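Local coordinates for prenyltransference for protein (PDB 5HC8), which catalyses the head-to-middle condensation of two dimethylallyl diphosphate molecules into the branched monoterpene precursor lavandulyl diphosphate, at residues E10-H15 with L55-L60; F79-Y84 with P114-D119; E146-A151 with Q176-N181. All blocks are in the same frame, centred on the assembly; numbering follows the deposited sequence.

Contact 1 of 3, residues E10-H15 with L55-L60; sequences EVTPNH and LGIKLL
Asn-14 and Leu-59 join where two neighbouring strands of the central parallel sheet begin, 15-19 and 59-65. The connection between these strands runs through helices 23-30 and 34-54, the second leading straight into Leu-55, a beta-alpha-beta crossover of the cis-prenyltransferase fold. Asn-14 O is the shared acceptor: Leu-59 N donates to it at 2.8 Å (N-H...O 152°), while Lys-58 N adds a weak bond at 3.0 Å. His-15 is the bridge partner of Leu-59.

Lys-58 can be followed outward along its length. Its CB lies 3.5 Å from Asn-14 O, and with CG anti to the carbonyl carbon (chi1 -66°) the extended chain then runs alongside Asn-14, both side chains pointing the same way. Lys-58 CD passes 3.5 Å from Asn-14 OD1, CE passes 3.7 Å from the same oxygen, and NZ reaches it at 3.3 Å in a weak bond. A long flexible lysine suits this exposed flank, since its last two methylenes run past the amide oxygen while the charged end stays at the surface. Gly-56 closes the preceding helix in a Schellman motif; at its positive phi a side chain would press on Leu-55 O, so glycine fits. Thr-12 CG2 rests 3.7 Å from that same Leu-55 O. The His-15 ring, whose NE2 is hydrogen-bonded to Thr-61 OG1, receives a CH-pi contact: Leu-59 CD2 sits 3.4 Å from the His-15 centroid, 2° off its normal.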
loop_
_atom_site.group_PDB
_atom_site.type_symbol
_atom_site.label_atom_id
_atom_site.label_comp_id
_atom_site.label_asym_id
_atom_site.label_seq_id
_atom_site.Cartn_x
_atom_site.Cartn_y
_atom_site.Cartn_z
ATOM N N GLU A 10 -22.097 9.794 6.119
ATOM C CA GLU A 10 -20.915 9.645 6.993
ATOM C C GLU A 10 -20.202 8.269 6.907
ATOM O O GLU A 10 -19.084 8.164 6.394
ATOM C CB GLU A 10 -21.328 9.949 8.444
ATOM C CG GLU A 10 -20.178 10.164 9.431
ATOM C CD GLU A 10 -19.638 11.590 9.432
ATOM O OE1 GLU A 10 -19.562 12.208 8.348
ATOM O OE2 GLU A 10 -19.287 12.097 10.520
ATOM N N VAL A 11 -20.860 7.223 7.402
ATOM C CA VAL A 11 -20.376 5.843 7.295
ATOM C C VAL A 11 -20.486 5.278 5.863
ATOM O O VAL A 11 -20.478 4.071 5.667
ATOM C CB VAL A 11 -21.177 4.921 8.242
ATOM C CG1 VAL A 11 -21.001 5.345 9.703
ATOM C CG2 VAL A 11 -22.664 4.917 7.855
ATOM N N THR A 12 -20.639 6.148 4.884
ATOM C CA THR A 12 -20.621 5.751 3.480
ATOM C C THR A 12 -19.310 6.260 2.888
ATOM O O THR A 12 -19.065 7.448 2.910
ATOM C CB THR A 12 -21.746 6.422 2.697
ATOM O OG1 THR A 12 -22.997 5.918 3.130
ATOM C CG2 THR A 12 -21.613 6.119 1.218
ATOM N N PRO A 13 -18.478 5.366 2.343
ATOM C CA PRO A 13 -17.188 5.803 1.781
ATOM C C PRO A 13 -17.373 6.807 0.617
ATOM O O PRO A 13 -18.203 6.602 -0.258
ATOM C CB PRO A 13 -16.557 4.493 1.282
ATOM C CG PRO A 13 -17.624 3.453 1.333
ATOM C CD PRO A 13 -18.691 3.922 2.277
ATOM N N ASN A 14 -16.534 7.811 0.530
ATOM C CA ASN A 14 -16.524 8.645 -0.634
ATOM C C ASN A 14 -15.984 7.873 -1.862
ATOM O O ASN A 14 -16.557 7.955 -2.966
ATOM C CB ASN A 14 -15.665 9.893 -0.432
ATOM C CG ASN A 14 -16.276 10.853 0.558
ATOM O OD1 ASN A 14 -17.483 10.980 0.629
ATOM N ND2 ASN A 14 -15.458 11.455 1.364
ATOM N N HIS A 15 -14.850 7.214 -1.674
ATOM C CA HIS A 15 -14.166 6.532 -2.804
ATOM C C HIS A 15 -14.046 5.069 -2.469
ATOM O O HIS A 15 -13.459 4.710 -1.418
ATOM C CB HIS A 15 -12.786 7.178 -3.005
ATOM C CG HIS A 15 -11.944 6.602 -4.089
ATOM N ND1 HIS A 15 -10.654 7.072 -4.339
ATOM C CD2 HIS A 15 -12.156 5.596 -4.965
ATOM C CE1 HIS A 15 -10.125 6.375 -5.337
ATOM N NE2 HIS A 15 -11.030 5.502 -5.752
ATOM N N LEU A 55 -25.990 3.788 -3.701
ATOM C CA LEU A 55 -25.570 3.861 -2.305
ATOM C C LEU A 55 -24.996 5.226 -1.931
ATOM O O LEU A 55 -24.668 5.471 -0.798
ATOM C CB LEU A 55 -24.539 2.773 -2.002
ATOM C CG LEU A 55 -25.037 1.344 -1.934
ATOM C CD1 LEU A 55 -23.870 0.415 -2.035
ATOM C CD2 LEU A 55 -25.814 1.009 -0.661
ATOM N N GLY A 56 -24.844 6.126 -2.885
ATOM C CA GLY A 56 -24.309 7.428 -2.547
ATOM C C GLY A 56 -22.795 7.463 -2.478
ATOM O O GLY A 56 -22.227 8.398 -1.946
ATOM N N ILE A 57 -22.129 6.458 -3.020
ATOM C CA ILE A 57 -20.671 6.532 -3.164
ATOM C C ILE A 57 -20.357 7.625 -4.240
ATOM O O ILE A 57 -21.047 7.762 -5.207
ATOM C CB ILE A 57 -20.131 5.161 -3.545
ATOM C CG1 ILE A 57 -20.284 4.174 -2.370
ATOM C CG2 ILE A 57 -18.666 5.240 -4.044
ATOM C CD1 ILE A 57 -20.170 2.746 -2.810
ATOM N N LYS A 58 -19.344 8.413 -4.004
ATOM C CA LYS A 58 -19.006 9.538 -4.838
ATOM C C LYS A 58 -18.018 9.175 -5.935
ATOM O O LYS A 58 -18.086 9.709 -7.002
ATOM C CB LYS A 58 -18.483 10.670 -4.011
ATOM C CG LYS A 58 -19.563 11.253 -3.093
ATOM C CD LYS A 58 -18.971 12.299 -2.202
ATOM C CE LYS A 58 -20.033 12.909 -1.271
ATOM N NZ LYS A 58 -19.344 13.605 -0.138
ATOM N N LEU A 59 -17.141 8.232 -5.661
ATOM C CA LEU A 59 -16.260 7.718 -6.688
ATOM C C LEU A 59 -16.071 6.214 -6.571
ATOM O O LEU A 59 -15.765 5.715 -5.503
ATOM C CB LEU A 59 -14.926 8.524 -6.594
ATOM C CG LEU A 59 -13.772 7.798 -7.311
ATOM C CD1 LEU A 59 -14.041 7.724 -8.782
ATOM C CD2 LEU A 59 -12.488 8.539 -6.986
ATOM N N LEU A 60 -16.297 5.499 -7.662
ATOM C CA LEU A 60 -16.001 4.064 -7.753
ATOM C C LEU A 60 -14.884 3.885 -8.783
ATOM O O LEU A 60 -15.034 4.315 -9.944
ATOM C CB LEU A 60 -17.144 3.299 -8.300
ATOM C CG LEU A 60 -16.913 1.778 -8.322
ATOM C CD1 LEU A 60 -16.909 1.214 -6.891
ATOM C CD2 LEU A 60 -17.927 1.069 -9.174
#

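Contact 2 of 3, residues F79-Y84 with P114-D119; sequences FLMRIY and PEYLQD. With 61G (2-methylbuta-1,3-diene), chain D.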
loop_
_atom_site.group_PDB
_atom_site.type_symbol
_atom_site.label_atom_id
_atom_site.label_comp_id
_atom_site.label_asym_id
_atom_site.label_seq_id
_atom_site.Cartn_x
_atom_site.Cartn_y
_atom_site.Cartn_z
ATOM N N PHE A 79 -7.850 -9.781 -26.318
ATOM C CA PHE A 79 -9.230 -10.014 -25.970
ATOM C C PHE A 79 -9.736 -9.082 -24.851
ATOM O O PHE A 79 -10.824 -8.541 -24.923
ATOM C CB PHE A 79 -9.411 -11.443 -25.519
ATOM C CG PHE A 79 -10.843 -11.820 -25.370
ATOM C CD1 PHE A 79 -11.633 -12.011 -26.487
ATOM C CD2 PHE A 79 -11.432 -11.929 -24.112
ATOM C CE1 PHE A 79 -12.976 -12.355 -26.366
ATOM C CE2 PHE A 79 -12.780 -12.277 -23.988
ATOM C CZ PHE A 79 -13.555 -12.488 -25.124
ATOM N N LEU A 80 -8.946 -8.923 -23.795
ATOM C CA LEU A 80 -9.275 -7.920 -22.767
ATOM C C LEU A 80 -9.517 -6.541 -23.378
ATOM O O LEU A 80 -10.455 -5.883 -23.035
ATOM C CB LEU A 80 -8.139 -7.859 -21.715
ATOM C CG LEU A 80 -8.081 -9.073 -20.777
ATOM C CD1 LEU A 80 -6.852 -9.002 -19.878
ATOM C CD2 LEU A 80 -9.354 -9.184 -19.941
ATOM N N MET A 81 -8.618 -6.078 -24.238
ATOM C CA MET A 81 -8.775 -4.762 -24.818
ATOM C C MET A 81 -10.104 -4.662 -25.556
ATOM O O MET A 81 -10.767 -3.641 -25.527
ATOM C CB MET A 81 -7.654 -4.452 -25.828
ATOM C CG MET A 81 -6.209 -4.371 -25.341
ATOM S SD MET A 81 -5.988 -3.247 -23.991
ATOM C CE MET A 81 -4.207 -3.352 -23.845
ATOM N N ARG A 82 -10.477 -5.713 -26.270
ATOM C CA ARG A 82 -11.705 -5.684 -27.089
ATOM C C ARG A 82 -12.969 -5.666 -26.192
ATOM O O ARG A 82 -13.921 -4.946 -26.427
ATOM C CB ARG A 82 -11.674 -6.923 -28.026
ATOM C CG ARG A 82 -12.061 -6.706 -29.464
ATOM C CD ARG A 82 -10.933 -6.135 -30.317
ATOM N NE ARG A 82 -11.415 -4.903 -30.962
ATOM C CZ ARG A 82 -10.873 -4.292 -32.022
ATOM N NH1 ARG A 82 -9.801 -4.788 -32.641
ATOM N NH2 ARG A 82 -11.421 -3.159 -32.470
ATOM N N ILE A 83 -12.939 -6.455 -25.127
ATOM C CA ILE A 83 -14.001 -6.502 -24.179
ATOM C C ILE A 83 -14.177 -5.163 -23.531
ATOM O O ILE A 83 -15.325 -4.763 -23.269
ATOM C CB ILE A 83 -13.674 -7.476 -23.073
ATOM C CG1 ILE A 83 -13.879 -8.886 -23.552
ATOM C CG2 ILE A 83 -14.617 -7.273 -21.922
ATOM C CD1 ILE A 83 -13.523 -9.863 -22.440
ATOM N N TYR A 84 -13.060 -4.469 -23.264
ATOM C CA TYR A 84 -13.161 -3.157 -22.637
ATOM C C TYR A 84 -13.756 -2.139 -23.610
ATOM O O TYR A 84 -14.484 -1.248 -23.202
ATOM C CB TYR A 84 -11.825 -2.678 -21.999
ATOM C CG TYR A 84 -11.367 -3.618 -20.886
ATOM C CD1 TYR A 84 -12.295 -4.389 -20.182
ATOM C CD2 TYR A 84 -10.023 -3.794 -20.579
ATOM C CE1 TYR A 84 -11.899 -5.265 -19.219
ATOM C CE2 TYR A 84 -9.643 -4.678 -19.592
ATOM C CZ TYR A 84 -10.590 -5.387 -18.935
ATOM O OH TYR A 84 -10.287 -6.297 -17.928
ATOM N N PRO A 114 -4.423 0.113 -27.492
ATOM C CA PRO A 114 -4.854 0.227 -28.889
ATOM C C PRO A 114 -5.656 1.498 -29.160
ATOM O O PRO A 114 -6.551 1.910 -28.355
ATOM C CB PRO A 114 -5.767 -0.979 -29.096
ATOM C CG PRO A 114 -5.562 -1.889 -27.946
ATOM C CD PRO A 114 -4.797 -1.163 -26.879
ATOM N N GLU A 115 -5.403 2.085 -30.330
ATOM C CA GLU A 115 -6.040 3.335 -30.675
ATOM C C GLU A 115 -7.541 3.236 -30.526
ATOM O O GLU A 115 -8.167 4.199 -30.128
ATOM C CB GLU A 115 -5.720 3.770 -32.115
ATOM C CG GLU A 115 -4.262 4.129 -32.354
ATOM C CD GLU A 115 -3.910 5.538 -31.919
ATOM O OE1 GLU A 115 -4.812 6.295 -31.496
ATOM O OE2 GLU A 115 -2.715 5.895 -32.018
ATOM N N TYR A 116 -8.127 2.109 -30.883
ATOM C CA TYR A 116 -9.545 1.978 -30.766
ATOM C C TYR A 116 -10.073 2.096 -29.326
ATOM O O TYR A 116 -11.248 2.457 -29.098
ATOM C CB TYR A 116 -10.026 0.635 -31.345
ATOM C CG TYR A 116 -9.582 -0.641 -30.654
ATOM C CD1 TYR A 116 -10.231 -1.115 -29.500
ATOM C CD2 TYR A 116 -8.544 -1.409 -31.179
ATOM C CE1 TYR A 116 -9.841 -2.308 -28.888
ATOM C CE2 TYR A 116 -8.143 -2.583 -30.575
ATOM C CZ TYR A 116 -8.791 -3.036 -29.428
ATOM O OH TYR A 116 -8.344 -4.201 -28.844
ATOM N N LEU A 117 -9.241 1.679 -28.373
ATOM C CA LEU A 117 -9.636 1.656 -26.956
ATOM C C LEU A 117 -9.474 3.038 -26.427
ATOM O O LEU A 117 -10.328 3.528 -25.644
ATOM C CB LEU A 117 -8.775 0.692 -26.156
ATOM C CG LEU A 117 -9.098 0.583 -24.631
ATOM C CD1 LEU A 117 -10.567 0.504 -24.390
ATOM C CD2 LEU A 117 -8.508 -0.713 -24.074
ATOM N N GLN A 118 -8.412 3.693 -26.877
ATOM C CA GLN A 118 -8.240 5.095 -26.604
ATOM C C GLN A 118 -9.378 5.993 -27.104
ATOM O O GLN A 118 -9.718 7.018 -26.471
ATOM C CB GLN A 118 -6.940 5.590 -27.162
ATOM C CG GLN A 118 -5.723 4.937 -26.576
ATOM C CD GLN A 118 -4.464 5.615 -27.083
ATOM O OE1 GLN A 118 -4.346 6.826 -26.997
ATOM N NE2 GLN A 118 -3.521 4.846 -27.598
ATOM N N ASP A 119 -9.954 5.599 -28.233
ATOM C CA ASP A 119 -11.047 6.345 -28.839
ATOM C C ASP A 119 -12.315 6.079 -28.073
ATOM O O ASP A 119 -13.148 6.996 -27.845
ATOM C CB ASP A 119 -11.263 5.888 -30.309
ATOM C CG ASP A 119 -10.156 6.373 -31.263
ATOM O OD1 ASP A 119 -9.419 7.341 -30.911
ATOM O OD2 ASP A 119 -10.059 5.781 -32.376
HETATM C CAC 61G D . -6.292 -8.148 -15.571
HETATM C CAE 61G D . -7.767 -8.589 -15.748
HETATM C CAB 61G D . -8.872 -7.792 -16.388
HETATM C CAD 61G D . -8.158 -9.785 -15.092
HETATM C CAA 61G D . -7.075 -10.469 -14.478
#
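The guanidinium of Arg-82 lies flat on the Tyr-116 ring, a cation-pi stack with centres 3.6 Å apart and planes at 4°. It ties together two helices on one side of the cis-prenyltransferase alpha/beta fold, 74-89 and 115-128, whose local axes run near parallel, 26° apart. Arginine suits this exposed edge because its planar cation can match a ring face and keep its N-H groups for other partners; NH2 forms a salt bridge with Glu-85, which should hold the group against rotation. Tyr-116 has CG between its backbone N and carbonyl carbon (chi1 65°), which swings the ring toward helix 74-89. Pro-114 CB touches the opposite ring face near its rim, and Met-81 O lies at the ring's edge, 3.7 Å from Tyr-116 CE1.

Behind this stack the contact turns apolar. Met-81, bent at chi2, crosses Pro-114 at about a right angle, CG to Pro-114 CG 3.7 Å, and puts SD 3.6 Å from Leu-117 CD2. Its flexible chain can bend to touch both Pro-114 and Leu-117, while Pro-114 suits the N-cap position, since it needs no backbone N-H there. Helix 74-89 lines the substrate pocket too: Leu-80 and Tyr-84 both belong to the site of the bound 2-methylbuta-1,3-diene. On the side facing helix 115-128, Tyr-84 meets leucine instead, its CB 4.2 Å from Leu-117 CD1.

Contact 3 of 3, residues E146-A151 with Q176-N181; sequences EDIVEA and QHLMTN
Near the start of helix 144-160, Asp-147 fastens the loop that follows helix 171-176 by accepting a backbone N-H with its carboxylate. Met-179 N donates to Asp-147 OD1 at 2.7 Å, with an N-H...O angle of 169°; OD1 accepts it with its syn lone pair, on the side of OD2. CG of Asp-147 stands anti to its backbone N (chi1 -158°), which aims the carboxylate straight at the loop. The other oxygen, OD2, is taken by Tyr-142 OH and Gln-207 NE2. Three bonds thus grip the buried group and probably favour its ionised form; a carboxylate suits the place because its two oxygens can accept all three.

Leu-178 crosses the Asp-147 side chain at about a right angle. Leu-178 CD2 sits 3.5 Å from Asp-147 CG and 3.7 Å from Ala-151 CB, so this one methyl rests against two side chains one turn apart. Ala-151 suits the approach because its lone methyl lets the loop backbone come close, with CB 3.5 Å from His-177 O. Met-179 bends at chi3 and curls round the acid, placing CE 3.6 Å from Asp-147 CA.

Ile-148 and Val-149 meet Trp-206 of the second subunit. On the loop side, Asn-181 ND2 reaches back to Gln-176 O, and Asn-181 N bonds to Leu-178 O at 3.0 Å. That bond closes a type I beta turn whose first-corner N-H, of Met-179, is held by a helix carboxylate within the cis-prenyltransferase fold.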
loop_
_atom_site.group_PDB
_atom_site.type_symbol
_atom_site.label_atom_id
_atom_site.label_comp_id
_atom_site.label_asym_id
_atom_site.label_seq_id
_atom_site.Cartn_x
_atom_site.Cartn_y
_atom_site.Cartn_z
ATOM N N GLU A 146 4.319 3.351 -11.190
ATOM C CA GLU A 146 4.414 4.155 -12.407
ATOM C C GLU A 146 3.797 5.552 -12.212
ATOM O O GLU A 146 4.347 6.569 -12.656
ATOM C CB GLU A 146 3.711 3.509 -13.546
ATOM C CG GLU A 146 4.381 2.346 -14.175
ATOM C CD GLU A 146 4.347 1.062 -13.329
ATOM O OE1 GLU A 146 3.699 0.978 -12.252
ATOM O OE2 GLU A 146 4.955 0.083 -13.805
ATOM N N ASP A 147 2.652 5.591 -11.529
ATOM C CA ASP A 147 2.046 6.854 -11.081
ATOM C C ASP A 147 2.986 7.744 -10.282
ATOM O O ASP A 147 3.123 8.950 -10.564
ATOM C CB ASP A 147 0.772 6.523 -10.270
ATOM C CG ASP A 147 -0.217 7.644 -10.184
ATOM O OD1 ASP A 147 -0.119 8.717 -10.892
ATOM O OD2 ASP A 147 -1.189 7.402 -9.387
ATOM N N ILE A 148 3.604 7.226 -9.220
ATOM C CA ILE A 148 4.494 7.937 -8.455
ATOM C C ILE A 148 5.693 8.453 -9.291
ATOM O O ILE A 148 6.137 9.617 -9.134
ATOM C CB ILE A 148 4.956 7.147 -7.271
ATOM C CG1 ILE A 148 3.749 6.898 -6.311
ATOM C CG2 ILE A 148 6.117 7.820 -6.534
ATOM C CD1 ILE A 148 4.072 5.835 -5.275
ATOM N N VAL A 149 6.252 7.633 -10.128
ATOM C CA VAL A 149 7.452 8.048 -10.903
ATOM C C VAL A 149 7.068 9.173 -11.865
ATOM O O VAL A 149 7.772 10.161 -11.965
ATOM C CB VAL A 149 8.056 6.859 -11.681
ATOM C CG1 VAL A 149 9.151 7.327 -12.659
ATOM C CG2 VAL A 149 8.648 5.812 -10.746
ATOM N N GLU A 150 5.921 9.051 -12.492
ATOM C CA GLU A 150 5.451 10.027 -13.473
ATOM C C GLU A 150 5.095 11.366 -12.796
ATOM O O GLU A 150 5.422 12.481 -13.323
ATOM C CB GLU A 150 4.292 9.475 -14.280
ATOM C CG GLU A 150 3.586 10.479 -15.171
ATOM C CD GLU A 150 4.506 11.073 -16.257
ATOM O OE1 GLU A 150 5.526 10.418 -16.559
ATOM O OE2 GLU A 150 4.229 12.199 -16.773
ATOM N N ALA A 151 4.484 11.299 -11.627
ATOM C CA ALA A 151 4.372 12.480 -10.758
ATOM C C ALA A 151 5.722 13.136 -10.426
ATOM O O ALA A 151 5.870 14.400 -10.513
ATOM C CB ALA A 151 3.605 12.172 -9.479
ATOM N N GLN A 176 -1.163 16.516 -6.438
ATOM C CA GLN A 176 -1.776 17.161 -7.627
ATOM C C GLN A 176 -1.124 16.730 -8.948
ATOM O O GLN A 176 -1.612 17.017 -10.028
ATOM C CB GLN A 176 -1.604 18.705 -7.583
ATOM C CG GLN A 176 -2.086 19.439 -6.348
ATOM C CD GLN A 176 -1.394 20.828 -6.225
ATOM O OE1 GLN A 176 -0.919 21.402 -7.225
ATOM N NE2 GLN A 176 -1.321 21.357 -5.003
ATOM N N HIS A 177 -0.032 15.968 -8.861
ATOM C CA HIS A 177 0.627 15.456 -10.089
ATOM C C HIS A 177 0.430 13.976 -10.371
ATOM O O HIS A 177 0.921 13.464 -11.391
ATOM C CB HIS A 177 2.099 15.829 -9.958
ATOM C CG HIS A 177 2.314 17.307 -10.047
ATOM N ND1 HIS A 177 2.402 18.119 -8.938
ATOM C CD2 HIS A 177 2.358 18.129 -11.131
ATOM C CE1 HIS A 177 2.552 19.378 -9.334
ATOM N NE2 HIS A 177 2.534 19.403 -10.657
ATOM N N LEU A 178 -0.321 13.292 -9.505
ATOM C CA LEU A 178 -0.673 11.890 -9.785
ATOM C C LEU A 178 -1.800 11.848 -10.726
ATOM O O LEU A 178 -2.493 12.877 -10.956
ATOM C CB LEU A 178 -1.061 11.178 -8.462
ATOM C CG LEU A 178 0.132 11.115 -7.508
ATOM C CD1 LEU A 178 -0.357 10.880 -6.084
ATOM C CD2 LEU A 178 1.070 9.948 -7.895
ATOM N N MET A 179 -2.034 10.650 -11.258
ATOM C CA MET A 179 -3.140 10.373 -12.139
ATOM C C MET A 179 -4.490 10.505 -11.480
ATOM O O MET A 179 -5.466 10.715 -12.191
ATOM C CB MET A 179 -2.991 9.005 -12.826
ATOM C CG MET A 179 -1.884 9.001 -13.873
ATOM S SD MET A 179 -1.710 7.397 -14.690
ATOM C CE MET A 179 -0.299 6.768 -13.839
ATOM N N THR A 180 -4.550 10.487 -10.132
ATOM C CA THR A 180 -5.811 10.646 -9.439
ATOM C C THR A 180 -6.129 12.138 -9.240
ATOM O O THR A 180 -7.118 12.455 -8.559
ATOM C CB THR A 180 -5.726 9.922 -8.077
ATOM O OG1 THR A 180 -4.415 10.123 -7.474
ATOM C CG2 THR A 180 -5.990 8.473 -8.340
ATOM N N ASN A 181 -5.313 13.043 -9.841
ATOM C CA ASN A 181 -5.595 14.509 -9.734
ATOM C C ASN A 181 -6.957 14.921 -10.343
ATOM O O ASN A 181 -7.463 16.030 -10.119
ATOM C CB ASN A 181 -4.425 15.388 -10.233
ATOM C CG ASN A 181 -4.194 15.256 -11.704
ATOM O OD1 ASN A 181 -4.998 14.725 -12.439
ATOM N ND2 ASN A 181 -2.997 15.671 -12.125
#

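How the contacts relate
Contact 1 and contact 2 lie on opposite sides of the chain's centre, their own centres 29 Å apart, yet strand 59-65 links them: it starts in contact 1, and Ala-64 and Leu-65 further along it touch Tyr-84 and Met-81 of contact 2. Contact 3 is 23 Å, centre to centre, from each of the others. Its nearest atoms come within about 6 Å of contact 1, and Thr-183 touches both: its side chain meets Leu-59 and its OG1 bonds to Thr-180 O. Contact 2 reaches the active site, with the Tyr-84 side chain about 6 Å from a bound thiolo substrate analogue. Contact 3 instead adjoins the subunit interface.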